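Side-chain contacts in beta-1,3-1,4-glucanase (Caldicellulosiruptor sp. F32, PDB 5H4R), which hydrolyses mixed-linkage beta-1,3-1,4-glucans as a lichenase of glycoside hydrolase family 5 and holds a cello-oligosaccharide in its substrate cleft: residues I86-K91 with L380-P385; V271-P276 with A344-A349; S291-S294 with E299-R302; N363-N368 with L374-T379. The protein carries 1 engineered substitution. All blocks are in the same frame, centred on the assembly; numbering follows the deposited sequence.

Interaction 1. Residues I86-K91 with L380-P385; sequences IDTVKK and LKWVYP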
loop_
_atom_site.group_PDB
_atom_site.type_symbol
_atom_site.label_atom_id
_atom_site.label_comp_id
_atom_site.label_asym_id
_atom_site.label_seq_id
_atom_site.Cartn_x
_atom_site.Cartn_y
_atom_site.Cartn_z
ATOM N N ILE A 86 -10.176 13.527 6.689
ATOM C CA ILE A 86 -8.874 13.661 6.047
ATOM C C ILE A 86 -8.106 14.837 6.643
ATOM O O ILE A 86 -6.884 14.769 6.816
ATOM C CB ILE A 86 -9.053 13.786 4.527
ATOM C CG1 ILE A 86 -9.885 12.605 3.988
ATOM C CG2 ILE A 86 -7.699 13.892 3.826
ATOM C CD1 ILE A 86 -9.383 11.258 4.427
ATOM N N ASP A 87 -8.801 15.932 6.965
ATOM C CA ASP A 87 -8.172 17.052 7.674
ATOM C C ASP A 87 -7.506 16.588 8.962
ATOM O O ASP A 87 -6.411 17.046 9.312
ATOM C CB ASP A 87 -9.198 18.111 8.048
ATOM C CG ASP A 87 -9.804 18.852 6.866
ATOM O OD1 ASP A 87 -9.332 18.756 5.708
ATOM O OD2 ASP A 87 -10.789 19.574 7.141
ATOM N N THR A 88 -8.190 15.714 9.703
ATOM C CA THR A 88 -7.667 15.195 10.962
ATOM C C THR A 88 -6.391 14.385 10.744
ATOM O O THR A 88 -5.424 14.527 11.498
ATOM C CB THR A 88 -8.756 14.358 11.636
ATOM O OG1 THR A 88 -9.858 15.213 11.977
ATOM C CG2 THR A 88 -8.242 13.701 12.911
ATOM N N VAL A 89 -6.368 13.562 9.695
ATOM C CA VAL A 89 -5.185 12.772 9.351
ATOM C C VAL A 89 -4.015 13.688 8.993
ATOM O O VAL A 89 -2.892 13.500 9.477
ATOM C CB VAL A 89 -5.521 11.803 8.210
ATOM C CG1 VAL A 89 -4.266 11.122 7.667
ATOM C CG2 VAL A 89 -6.536 10.745 8.665
ATOM N N LYS A 90 -4.269 14.716 8.163
ATOM C CA LYS A 90 -3.217 15.680 7.862
ATOM C C LYS A 90 -2.716 16.379 9.126
ATOM O O LYS A 90 -1.505 16.537 9.321
ATOM C CB LYS A 90 -3.727 16.709 6.853
ATOM C CG LYS A 90 -2.736 17.840 6.542
ATOM C CD LYS A 90 -1.671 17.390 5.546
ATOM C CE LYS A 90 -0.697 18.522 5.177
ATOM N NZ LYS A 90 -1.368 19.733 4.659
ATOM N N LYS A 91 -3.634 16.856 9.973
ATOM C CA LYS A 91 -3.235 17.600 11.161
ATOM C C LYS A 91 -2.331 16.780 12.074
ATOM O O LYS A 91 -1.497 17.348 12.803
ATOM C CB LYS A 91 -4.486 18.061 11.923
ATOM C CG LYS A 91 -4.221 18.711 13.251
ATOM C CD LYS A 91 -5.484 19.408 13.761
ATOM C CE LYS A 91 -5.418 19.698 15.259
ATOM N NZ LYS A 91 -4.197 20.457 15.633
ATOM N N LEU A 380 -13.538 11.090 15.301
ATOM C CA LEU A 380 -12.325 11.766 14.848
ATOM C C LEU A 380 -11.328 11.962 15.983
ATOM O O LEU A 380 -10.518 12.898 15.976
ATOM C CB LEU A 380 -12.656 13.089 14.171
ATOM C CG LEU A 380 -13.509 12.922 12.920
ATOM C CD1 LEU A 380 -13.779 14.268 12.324
ATOM C CD2 LEU A 380 -12.867 12.010 11.874
ATOM N N LYS A 381 -11.372 11.060 16.955
ATOM C CA LYS A 381 -10.386 11.017 18.017
ATOM C C LYS A 381 -9.356 9.929 17.749
ATOM O O LYS A 381 -9.681 8.830 17.271
ATOM C CB LYS A 381 -11.063 10.770 19.365
ATOM C CG LYS A 381 -11.961 11.941 19.791
ATOM C CD LYS A 381 -12.324 11.897 21.253
ATOM C CE LYS A 381 -13.487 12.845 21.543
ATOM N NZ LYS A 381 -13.379 14.122 20.769
ATOM N N TRP A 382 -8.100 10.223 18.076
ATOM C CA TRP A 382 -7.061 9.209 17.951
ATOM C C TRP A 382 -7.135 8.288 19.167
ATOM O O TRP A 382 -7.023 8.742 20.318
ATOM C CB TRP A 382 -5.672 9.847 17.821
ATOM C CG TRP A 382 -5.531 10.626 16.560
ATOM C CD1 TRP A 382 -5.722 11.963 16.414
ATOM C CD2 TRP A 382 -5.239 10.110 15.248
ATOM N NE1 TRP A 382 -5.550 12.329 15.099
ATOM C CE2 TRP A 382 -5.246 11.206 14.366
ATOM C CE3 TRP A 382 -4.947 8.835 14.746
ATOM C CZ2 TRP A 382 -4.985 11.074 13.003
ATOM C CZ3 TRP A 382 -4.684 8.708 13.379
ATOM C CH2 TRP A 382 -4.723 9.817 12.528
ATOM N N VAL A 383 -7.328 6.996 18.914
ATOM C CA VAL A 383 -7.366 6.018 20.002
ATOM C C VAL A 383 -5.962 5.743 20.528
ATOM O O VAL A 383 -5.767 5.531 21.736
ATOM C CB VAL A 383 -8.045 4.735 19.505
ATOM C CG1 VAL A 383 -8.025 3.674 20.594
ATOM C CG2 VAL A 383 -9.474 5.034 19.110
ATOM N N TYR A 384 -4.979 5.752 19.626
ATOM C CA TYR A 384 -3.590 5.431 19.939
ATOM C C TYR A 384 -2.698 6.581 19.488
ATOM O O TYR A 384 -1.874 6.431 18.587
ATOM C CB TYR A 384 -3.183 4.124 19.266
ATOM C CG TYR A 384 -3.993 2.963 19.755
ATOM C CD1 TYR A 384 -3.862 2.533 21.060
ATOM C CD2 TYR A 384 -4.879 2.284 18.916
ATOM C CE1 TYR A 384 -4.597 1.489 21.537
ATOM C CE2 TYR A 384 -5.638 1.231 19.385
ATOM C CZ TYR A 384 -5.486 0.823 20.691
ATOM O OH TYR A 384 -6.202 -0.227 21.225
ATOM N N PRO A 385 -2.866 7.760 20.078
ATOM C CA PRO A 385 -1.995 8.886 19.702
ATOM C C PRO A 385 -0.523 8.597 19.959
ATOM O O PRO A 385 0.347 9.186 19.297
ATOM C CB PRO A 385 -2.515 10.032 20.572
ATOM C CG PRO A 385 -3.158 9.360 21.746
ATOM C CD PRO A 385 -3.747 8.073 21.207
HETATM O O HOH W 1 -5.413 15.125 14.214
#
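Trp-382 and Leu-380 meet Thr-88 and Val-89 on the outside of the TIM barrel, where a short antiparallel hairpin, strands 375-376 and 381-382, lies against helix 83-91. The hairpin follows the eighth barrel strand. Trp-382 and Thr-88 run antiparallel alongside each other. Thr-88 turns its methyl, not its hydroxyl, to the indole: CG2 stands on the far side from the backbone N, and comes within 3.7 Å of Trp-382 NE1. The approach is oblique to the ring. The benzo end of the indole reaches on to the next residue, with Trp-382 CZ2 4.0 Å from Val-89 CA, which sits at the ring edge. Val-89 CG2 adds a loose apolar contact to Trp-382 CH2 at 4.4 Å. Leu-380 passes Thr-88 at a slant, and Leu-380 CD1 lies 4.0 Å from Thr-88 OG1. That hydroxyl is hydrogen-bonded within the helix, to the carbonyl of Gln-84. Leu-375 of the partner strand packs on Thr-88, Val-89 and Trp-382. No direct hydrogen bond joins the two segments. One water bridges them instead, lying in the indole plane at its edge. It accepts from Trp-382 NE1 at 2.9 Å and donates to Thr-88 O at 2.8 Å.

Interaction 2. Residues V271-P276 with A344-A349; sequences VHAYRP and AYYVRA. With BGC (beta-D-glucopyranose), chain B; BGC (beta-D-glucopyranose), chain C.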
loop_
_atom_site.group_PDB
_atom_site.type_symbol
_atom_site.label_atom_id
_atom_site.label_comp_id
_atom_site.label_asym_id
_atom_site.label_seq_id
_atom_site.Cartn_x
_atom_site.Cartn_y
_atom_site.Cartn_z
ATOM N N VAL A 271 6.244 -2.229 -1.794
ATOM C CA VAL A 271 6.291 -3.428 -0.963
ATOM C C VAL A 271 5.352 -3.241 0.226
ATOM O O VAL A 271 5.102 -2.123 0.690
ATOM C CB VAL A 271 7.706 -3.773 -0.442
ATOM C CG1 VAL A 271 8.698 -3.876 -1.568
ATOM C CG2 VAL A 271 8.173 -2.779 0.564
ATOM N N HIS A 272 4.872 -4.366 0.740
ATOM C CA HIS A 272 4.142 -4.432 2.004
ATOM C C HIS A 272 4.939 -5.323 2.940
ATOM O O HIS A 272 5.503 -6.325 2.495
ATOM C CB HIS A 272 2.763 -5.014 1.840
ATOM C CG HIS A 272 1.900 -4.219 0.933
ATOM N ND1 HIS A 272 0.656 -4.638 0.531
ATOM C CD2 HIS A 272 2.120 -3.028 0.328
ATOM C CE1 HIS A 272 0.135 -3.728 -0.273
ATOM N NE2 HIS A 272 0.999 -2.735 -0.406
ATOM N N ALA A 273 4.979 -4.977 4.234
ATOM C CA ALA A 273 5.863 -5.736 5.138
ATOM C C ALA A 273 5.394 -5.558 6.584
ATOM O O ALA A 273 5.884 -4.687 7.307
ATOM C CB ALA A 273 7.294 -5.304 4.976
ATOM N N TYR A 274 4.484 -6.437 6.999
ATOM C CA TYR A 274 4.030 -6.475 8.388
ATOM C C TYR A 274 4.969 -7.427 9.116
ATOM O O TYR A 274 4.703 -8.612 9.271
ATOM C CB TYR A 274 2.587 -6.928 8.463
ATOM C CG TYR A 274 1.556 -6.064 7.766
ATOM C CD1 TYR A 274 1.312 -6.179 6.408
ATOM C CD2 TYR A 274 0.768 -5.201 8.483
ATOM C CE1 TYR A 274 0.331 -5.420 5.781
ATOM C CE2 TYR A 274 -0.229 -4.462 7.886
ATOM C CZ TYR A 274 -0.437 -4.547 6.527
ATOM O OH TYR A 274 -1.443 -3.824 5.942
ATOM N N ARG A 275 6.121 -6.900 9.492
ATOM C CA ARG A 275 7.233 -7.697 9.984
ATOM C C ARG A 275 7.771 -7.099 11.269
ATOM O O ARG A 275 7.856 -5.868 11.399
ATOM C CB ARG A 275 8.343 -7.775 8.957
ATOM C CG ARG A 275 7.802 -8.369 7.677
ATOM C CD ARG A 275 8.844 -8.916 6.844
ATOM N NE ARG A 275 8.228 -9.513 5.661
ATOM C CZ ARG A 275 8.911 -10.018 4.657
ATOM N NH1 ARG A 275 10.238 -10.001 4.685
ATOM N NH2 ARG A 275 8.245 -10.528 3.617
ATOM N N PRO A 276 8.152 -7.959 12.232
ATOM C CA PRO A 276 8.066 -9.434 12.201
ATOM C C PRO A 276 6.627 -9.909 12.241
ATOM O O PRO A 276 5.820 -9.404 13.010
ATOM C CB PRO A 276 8.827 -9.860 13.452
ATOM C CG PRO A 276 8.702 -8.700 14.384
ATOM C CD PRO A 276 8.712 -7.461 13.494
ATOM N N ALA A 344 7.936 3.364 16.107
ATOM C CA ALA A 344 9.060 4.279 16.036
ATOM C C ALA A 344 10.231 3.625 15.319
ATOM O O ALA A 344 10.878 4.245 14.468
ATOM C CB ALA A 344 9.470 4.712 17.443
ATOM N N TYR A 345 10.552 2.387 15.690
ATOM C CA TYR A 345 11.712 1.725 15.109
ATOM C C TYR A 345 11.522 1.504 13.619
ATOM O O TYR A 345 12.427 1.777 12.819
ATOM C CB TYR A 345 11.982 0.394 15.817
ATOM C CG TYR A 345 13.245 -0.258 15.317
ATOM C CD1 TYR A 345 14.469 0.046 15.898
ATOM C CD2 TYR A 345 13.219 -1.162 14.272
ATOM C CE1 TYR A 345 15.643 -0.534 15.442
ATOM C CE2 TYR A 345 14.405 -1.763 13.808
ATOM C CZ TYR A 345 15.598 -1.437 14.391
ATOM O OH TYR A 345 16.764 -2.015 13.951
ATOM N N TYR A 346 10.347 0.996 13.226
ATOM C CA TYR A 346 10.083 0.675 11.833
ATOM C C TYR A 346 10.218 1.923 10.965
ATOM O O TYR A 346 10.902 1.904 9.935
ATOM C CB TYR A 346 8.699 0.061 11.724
ATOM C CG TYR A 346 8.369 -0.600 10.417
ATOM C CD1 TYR A 346 8.127 0.157 9.271
ATOM C CD2 TYR A 346 8.213 -1.969 10.335
ATOM C CE1 TYR A 346 7.780 -0.456 8.073
ATOM C CE2 TYR A 346 7.878 -2.588 9.130
ATOM C CZ TYR A 346 7.667 -1.818 8.017
ATOM O OH TYR A 346 7.306 -2.417 6.836
ATOM N N VAL A 347 9.609 3.034 11.398
ATOM C CA VAL A 347 9.673 4.272 10.620
ATOM C C VAL A 347 11.108 4.812 10.558
ATOM O O VAL A 347 11.572 5.253 9.499
ATOM C CB VAL A 347 8.685 5.305 11.188
ATOM C CG1 VAL A 347 8.907 6.681 10.545
ATOM C CG2 VAL A 347 7.285 4.849 10.930
ATOM N N ARG A 348 11.849 4.791 11.668
ATOM C CA ARG A 348 13.231 5.281 11.597
ATOM C C ARG A 348 14.115 4.373 10.741
ATOM O O ARG A 348 14.940 4.858 9.946
ATOM C CB ARG A 348 13.828 5.404 12.995
ATOM C CG ARG A 348 15.316 5.831 13.009
ATOM C CD ARG A 348 15.562 7.150 12.309
ATOM N NE ARG A 348 16.982 7.327 12.003
ATOM C CZ ARG A 348 17.452 8.119 11.035
ATOM N NH1 ARG A 348 16.626 8.816 10.273
ATOM N NH2 ARG A 348 18.761 8.206 10.818
ATOM N N ALA A 349 13.985 3.057 10.913
ATOM C CA ALA A 349 14.751 2.131 10.086
ATOM C C ALA A 349 14.522 2.414 8.606
ATOM O O ALA A 349 15.457 2.392 7.799
ATOM C CB ALA A 349 14.385 0.692 10.420
HETATM C C2 BGC B . -3.910 -6.161 2.326
HETATM C C3 BGC B . -4.934 -5.418 3.166
HETATM C C4 BGC B . -5.095 -6.191 4.462
HETATM C C5 BGC B . -3.804 -5.938 5.238
HETATM C C6 BGC B . -3.790 -6.661 6.590
HETATM C C1 BGC B . -2.788 -6.818 3.150
HETATM O O2 BGC B . -3.384 -5.281 1.310
HETATM O O3 BGC B . -6.147 -5.386 2.422
HETATM O O4 BGC B . -6.203 -5.647 5.172
HETATM O O5 BGC B . -2.654 -6.326 4.484
HETATM O O6 BGC B . -4.103 -8.054 6.489
HETATM C C2 BGC C . -2.315 -11.363 4.990
HETATM C C3 BGC C . -3.100 -10.338 4.174
HETATM C C4 BGC C . -2.313 -9.031 4.055
HETATM C C5 BGC C . -0.920 -9.332 3.490
HETATM C C6 BGC C . 0.114 -8.208 3.633
HETATM C C1 BGC C . -0.948 -11.595 4.343
HETATM O O1 BGC C . -0.111 -12.474 5.118
HETATM O O2 BGC C . -3.093 -12.566 5.050
HETATM O O3 BGC C . -4.351 -10.079 4.811
HETATM O O4 BGC C . -3.116 -8.212 3.181
HETATM O O5 BGC C . -0.313 -10.332 4.286
HETATM O O6 BGC C . 1.447 -8.682 3.294
#
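The C-terminal end of barrel strand 267-272 and the loop after it carry part of the glycan pocket of this TIM barrel, and Tyr-346 of helix 336-352 holds that loop from behind. Tyr-346 OH donates to Ala-273 O at 2.7 Å. The bond lies in the carbonyl plane, on a lone pair, with a C=O...O angle of 134°. The Tyr-346 ring leaves its helix toward the loop because chi1 (-167°) puts CG opposite the backbone N. Tyr-346 OH also lies 3.4 Å from Ala-273 CB. Arg-275 O meets the ring edge in its plane, 4.0 Å from Tyr-346 CE2, and this buried oxygen has no hydrogen-bond partner.

Tyr-274, the centre of an inverse gamma turn, leaves the backbone away from the helix, and its ring meets the sugars. Tyr-274 OH is 3.1 Å from O5 of the chain B glucose and is hydrogen-bonded to Glu-326. Tyr-274 CE1 lies 3.5 Å from C6 of the chain C glucose. The loop is tied to the helix on one side and lines the pocket on the other. Tyr-346 stacks on Phe-327 of strand 322-327 and touches Phe-307 and Met-308 of helix 298-316, so its ring sits against both.

Interaction 3. Residues S291-S294 with E299-R302; sequences SEWS and ESRR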
loop_
_atom_site.group_PDB
_atom_site.type_symbol
_atom_site.label_atom_id
_atom_site.label_comp_id
_atom_site.label_asym_id
_atom_site.label_seq_id
_atom_site.Cartn_x
_atom_site.Cartn_y
_atom_site.Cartn_z
ATOM N N SER A 291 3.117 -11.084 21.382
ATOM C CA SER A 291 2.525 -9.785 21.654
ATOM C C SER A 291 3.535 -8.762 22.142
ATOM O O SER A 291 3.166 -7.601 22.334
ATOM C CB SER A 291 1.417 -9.919 22.704
ATOM O OG SER A 291 1.959 -10.349 23.940
ATOM N N GLU A 292 4.779 -9.163 22.355
ATOM C CA GLU A 292 5.828 -8.270 22.833
ATOM C C GLU A 292 6.791 -7.945 21.708
ATOM O O GLU A 292 7.155 -8.817 20.911
ATOM C CB GLU A 292 6.610 -8.913 23.983
ATOM C CG GLU A 292 5.786 -9.145 25.212
ATOM C CD GLU A 292 6.581 -9.819 26.318
ATOM O OE1 GLU A 292 7.750 -10.191 26.071
ATOM O OE2 GLU A 292 6.039 -9.972 27.434
ATOM N N TRP A 293 7.241 -6.697 21.683
ATOM C CA TRP A 293 8.238 -6.213 20.737
ATOM C C TRP A 293 9.087 -5.221 21.514
ATOM O O TRP A 293 8.543 -4.355 22.191
ATOM C CB TRP A 293 7.589 -5.551 19.508
ATOM C CG TRP A 293 8.551 -5.325 18.387
ATOM C CD1 TRP A 293 8.717 -6.116 17.284
ATOM C CD2 TRP A 293 9.499 -4.253 18.256
ATOM N NE1 TRP A 293 9.697 -5.593 16.467
ATOM C CE2 TRP A 293 10.199 -4.458 17.044
ATOM C CE3 TRP A 293 9.823 -3.146 19.050
ATOM C CZ2 TRP A 293 11.230 -3.603 16.624
ATOM C CZ3 TRP A 293 10.836 -2.303 18.636
ATOM C CH2 TRP A 293 11.521 -2.530 17.429
ATOM N N SER A 294 10.405 -5.380 21.483
ATOM C CA SER A 294 11.290 -4.522 22.249
ATOM C C SER A 294 12.367 -3.909 21.372
ATOM O O SER A 294 13.033 -4.619 20.622
ATOM C CB SER A 294 11.957 -5.304 23.380
ATOM O OG SER A 294 12.981 -4.537 23.986
ATOM N N GLU A 299 15.969 -9.945 18.431
ATOM C CA GLU A 299 14.941 -10.813 17.846
ATOM C C GLU A 299 13.744 -10.011 17.329
ATOM O O GLU A 299 13.148 -10.369 16.305
ATOM C CB GLU A 299 14.536 -11.878 18.866
ATOM C CG GLU A 299 15.475 -13.067 18.828
ATOM C CD GLU A 299 15.349 -13.843 17.528
ATOM O OE1 GLU A 299 14.217 -14.230 17.190
ATOM O OE2 GLU A 299 16.362 -14.053 16.838
ATOM N N SER A 300 13.397 -8.913 17.997
ATOM C CA SER A 300 12.306 -8.066 17.538
ATOM C C SER A 300 12.703 -7.280 16.294
ATOM O O SER A 300 11.890 -7.086 15.386
ATOM C CB SER A 300 11.893 -7.115 18.661
ATOM O OG SER A 300 11.358 -7.806 19.773
ATOM N N ARG A 301 13.953 -6.843 16.230
ATOM C CA ARG A 301 14.403 -5.943 15.168
ATOM C C ARG A 301 14.788 -6.675 13.876
ATOM O O ARG A 301 14.717 -6.084 12.795
ATOM C CB ARG A 301 15.594 -5.128 15.683
ATOM C CG ARG A 301 15.214 -4.228 16.858
ATOM C CD ARG A 301 16.401 -3.828 17.734
ATOM N NE ARG A 301 17.422 -3.127 16.961
ATOM C CZ ARG A 301 17.990 -1.966 17.302
ATOM N NH1 ARG A 301 17.660 -1.342 18.416
ATOM N NH2 ARG A 301 18.930 -1.431 16.527
ATOM N N ARG A 302 15.211 -7.937 13.967
ATOM C CA ARG A 302 15.905 -8.616 12.869
ATOM C C ARG A 302 15.162 -8.539 11.531
ATOM O O ARG A 302 15.764 -8.231 10.492
ATOM C CB ARG A 302 16.120 -10.082 13.252
ATOM C CG ARG A 302 17.009 -10.817 12.288
ATOM C CD ARG A 302 16.923 -12.357 12.528
ATOM N NE ARG A 302 15.721 -12.885 11.887
ATOM C CZ ARG A 302 15.541 -14.146 11.532
ATOM N NH1 ARG A 302 16.472 -15.055 11.774
ATOM N NH2 ARG A 302 14.415 -14.491 10.920
HETATM O O HOH W 2 9.054 -9.139 18.907
#
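The indole of Trp-293 carries Ser-300 on one face. Ser-300 CB stands 3.4 Å from the centroid of the Trp-293 five-membered ring, almost straight above it, a CH-pi contact. The CG methylene of Arg-301 comes in obliquely, 4.0 Å from Trp-293 CZ2. The guanidinium plane is nearly parallel to the indole, but the group lies beyond the ring rim and is not stacked on it. The two side chains cross at about a right angle. The arginine chain bends at chi3, and its NH1 is bound to the carbonyl of Val-295. In Trp-293 a chi1 of -167° swings CG away from the backbone N and lays the ring against the first turn of helix 298-316. There Trp-293 NE1 gives a weak, bent bond to Ser-300 O, 2.9 Å long with an angle of 122° at the hydrogen.

The straight bond runs from a backbone N-H to a side chain: Ser-294 N donates to Ser-300 OG at 3.1 Å and 171°. A water joins Ser-300 OG, at 2.8 Å, to Glu-292 O. The serine hydroxyl therefore ties the loop to the helix once directly and once through the water. A leucine in place of Trp-293 would probably leave Ser-300 CB without its aromatic face and Ser-300 O without the indole N-H.

The contact lies at the surface, near the start of helix 298-316. Beyond the indole is helix 336-352, whose Phe-342 meets it edge-to-face, while Tyr-345 touches both Trp-293 and Arg-301.

Interaction 4. Residues N363-N368 with L374-T379; sequences NAFYGN and LLDRKT
Asn-363 and Phe-365, in the loop after the eighth strand of the TIM barrel, pack on the hairpin strand 375-376 and the turn that follows it. Among the hydrogen bonds, Arg-377 N donates to Asn-363 OD1 at 3.2 Å and 168°, with the donor tilted 33° from the amide plane. ND2 of the same amide is bound to the carbonyl of Cys-77 and to a water. That water, 3.1 Å from Asn-363 ND2, also donates to Asp-376 OD1 and accepts from Lys-378 N. Asn-363 OD1 lies close to Leu-375 O as well, but both are acceptors and no bond forms.

Packing against the arginine comes next. Turned away from its own backbone N (chi1 -159°), the Asn-363 amide packs slantwise across the extended Arg-377 chain, its plane nearly parallel to the guanidinium. Asn-363 CB sits over one guanidinium face, 3.6 Å from Arg-377 NE. Thr-56 and Gly-54 bind the two ends of the guanidinium. An alanine at Asn-363 is likely to leave Arg-377 N and the carbonyl of Cys-77 without these mates.

Packing on the strand and the turn complete the contact. The Phe-365 ring meets the strand backbone edge-on, with Phe-365 CZ 3.3 Å from Leu-375 O. In the turn, Thr-379 OG1 donates to the anti lone pair of Asp-376 OD2 at 2.7 Å.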
loop_
_atom_site.group_PDB
_atom_site.type_symbol
_atom_site.label_atom_id
_atom_site.label_comp_id
_atom_site.label_asym_id
_atom_site.label_seq_id
_atom_site.Cartn_x
_atom_site.Cartn_y
_atom_site.Cartn_z
ATOM N N ASN A 363 -9.748 1.149 10.772
ATOM C CA ASN A 363 -10.803 1.566 11.691
ATOM C C ASN A 363 -11.326 0.415 12.556
ATOM O O ASN A 363 -12.469 0.460 13.016
ATOM C CB ASN A 363 -11.986 2.202 10.948
ATOM C CG ASN A 363 -12.838 3.094 11.842
ATOM O OD1 ASN A 363 -12.309 3.768 12.719
ATOM N ND2 ASN A 363 -14.159 3.109 11.617
ATOM N N ALA A 364 -10.508 -0.614 12.778
ATOM C CA ALA A 364 -10.898 -1.759 13.594
ATOM C C ALA A 364 -10.127 -1.729 14.909
ATOM O O ALA A 364 -8.893 -1.690 14.907
ATOM C CB ALA A 364 -10.636 -3.080 12.862
ATOM N N PHE A 365 -10.861 -1.792 16.031
ATOM C CA PHE A 365 -10.270 -1.611 17.352
ATOM C C PHE A 365 -10.531 -2.756 18.325
ATOM O O PHE A 365 -9.716 -3.000 19.220
ATOM C CB PHE A 365 -10.790 -0.304 17.975
ATOM C CG PHE A 365 -10.359 0.913 17.210
ATOM C CD1 PHE A 365 -9.109 1.466 17.418
ATOM C CD2 PHE A 365 -11.192 1.481 16.257
ATOM C CE1 PHE A 365 -8.689 2.563 16.695
ATOM C CE2 PHE A 365 -10.763 2.574 15.519
ATOM C CZ PHE A 365 -9.520 3.106 15.741
ATOM N N TYR A 366 -11.658 -3.428 18.184
ATOM C CA TYR A 366 -12.003 -4.519 19.082
ATOM C C TYR A 366 -12.728 -5.617 18.311
ATOM O O TYR A 366 -13.260 -5.396 17.221
ATOM C CB TYR A 366 -12.845 -4.007 20.242
ATOM C CG TYR A 366 -14.139 -3.360 19.860
ATOM C CD1 TYR A 366 -15.262 -4.121 19.590
ATOM C CD2 TYR A 366 -14.250 -1.979 19.788
ATOM C CE1 TYR A 366 -16.455 -3.533 19.253
ATOM C CE2 TYR A 366 -15.430 -1.378 19.455
ATOM C CZ TYR A 366 -16.548 -2.163 19.185
ATOM O OH TYR A 366 -17.762 -1.596 18.852
ATOM N N GLY A 367 -12.743 -6.808 18.903
ATOM C CA GLY A 367 -13.316 -7.981 18.265
ATOM C C GLY A 367 -12.243 -8.882 17.673
ATOM O O GLY A 367 -11.035 -8.646 17.796
ATOM N N ASN A 368 -12.718 -9.926 16.998
ATOM C CA ASN A 368 -11.845 -10.978 16.490
ATOM C C ASN A 368 -11.161 -10.617 15.185
ATOM O O ASN A 368 -10.454 -11.463 14.628
ATOM C CB ASN A 368 -12.649 -12.256 16.266
ATOM C CG ASN A 368 -13.144 -12.858 17.546
ATOM O OD1 ASN A 368 -12.425 -12.893 18.543
ATOM N ND2 ASN A 368 -14.383 -13.330 17.536
ATOM N N LEU A 374 -6.120 3.253 14.221
ATOM C CA LEU A 374 -5.552 4.349 15.001
ATOM C C LEU A 374 -6.548 5.477 15.214
ATOM O O LEU A 374 -6.744 5.916 16.355
ATOM C CB LEU A 374 -4.290 4.900 14.307
ATOM C CG LEU A 374 -3.175 3.886 14.069
ATOM C CD1 LEU A 374 -2.028 4.552 13.332
ATOM C CD2 LEU A 374 -2.662 3.237 15.354
ATOM N N LEU A 375 -7.194 5.923 14.150
ATOM C CA LEU A 375 -8.190 6.977 14.202
ATOM C C LEU A 375 -9.580 6.359 14.365
ATOM O O LEU A 375 -10.003 5.554 13.527
ATOM C CB LEU A 375 -8.120 7.804 12.917
ATOM C CG LEU A 375 -9.136 8.946 12.869
ATOM C CD1 LEU A 375 -8.897 10.000 13.943
ATOM C CD2 LEU A 375 -9.095 9.562 11.464
ATOM N N ASP A 376 -10.296 6.738 15.430
ATOM C CA ASP A 376 -11.713 6.373 15.540
ATOM C C ASP A 376 -12.489 7.296 14.607
ATOM O O ASP A 376 -12.705 8.472 14.904
ATOM C CB ASP A 376 -12.216 6.487 16.973
ATOM C CG ASP A 376 -13.671 6.044 17.115
ATOM O OD1 ASP A 376 -14.005 4.927 16.657
ATOM O OD2 ASP A 376 -14.489 6.804 17.657
ATOM N N ARG A 377 -12.902 6.774 13.455
ATOM C CA ARG A 377 -13.462 7.651 12.431
ATOM C C ARG A 377 -14.774 8.301 12.868
ATOM O O ARG A 377 -15.072 9.423 12.440
ATOM C CB ARG A 377 -13.630 6.878 11.129
ATOM C CG ARG A 377 -12.309 6.499 10.532
ATOM C CD ARG A 377 -12.493 5.851 9.186
ATOM N NE ARG A 377 -11.314 5.061 8.842
ATOM C CZ ARG A 377 -11.233 4.312 7.744
ATOM N NH1 ARG A 377 -12.231 4.282 6.886
ATOM N NH2 ARG A 377 -10.141 3.590 7.519
ATOM N N LYS A 378 -15.575 7.633 13.709
ATOM C CA LYS A 378 -16.869 8.189 14.086
ATOM C C LYS A 378 -16.721 9.445 14.949
ATOM O O LYS A 378 -17.563 10.352 14.872
ATOM C CB LYS A 378 -17.693 7.122 14.813
ATOM C CG LYS A 378 -19.135 7.516 15.114
ATOM C CD LYS A 378 -19.936 6.297 15.570
ATOM C CE LYS A 378 -21.451 6.527 15.511
ATOM N NZ LYS A 378 -21.983 7.114 16.765
ATOM N N THR A 379 -15.686 9.501 15.794
ATOM C CA THR A 379 -15.474 10.631 16.694
ATOM C C THR A 379 -14.359 11.552 16.238
ATOM O O THR A 379 -14.233 12.659 16.778
ATOM C CB THR A 379 -15.121 10.138 18.103
ATOM O OG1 THR A 379 -13.909 9.375 18.050
ATOM C CG2 THR A 379 -16.254 9.298 18.679
HETATM O O HOH W 3 -15.433 4.540 14.072
#

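In the fold
Interactions 1 and 4 share the hairpin of strands 375-376 and 381-382. Interaction 1 sets it on helix 83-91, interaction 4 on the loop after the last barrel strand. They touch through backbone pairing and the packing of Trp-382 on Leu-375. Interactions 2 and 3 lie together on another part of the barrel and meet where Tyr-345 and Pro-276 touch Trp-293. Interaction 2 is buried and rests on one direct hydrogen bond beside the glycan pocket. Interaction 3 is at the surface and mixes a CH-pi contact with bonds to one serine. The partly buried pair, 1 and 4, both use bridging waters, but only 4 adds direct hydrogen bonding.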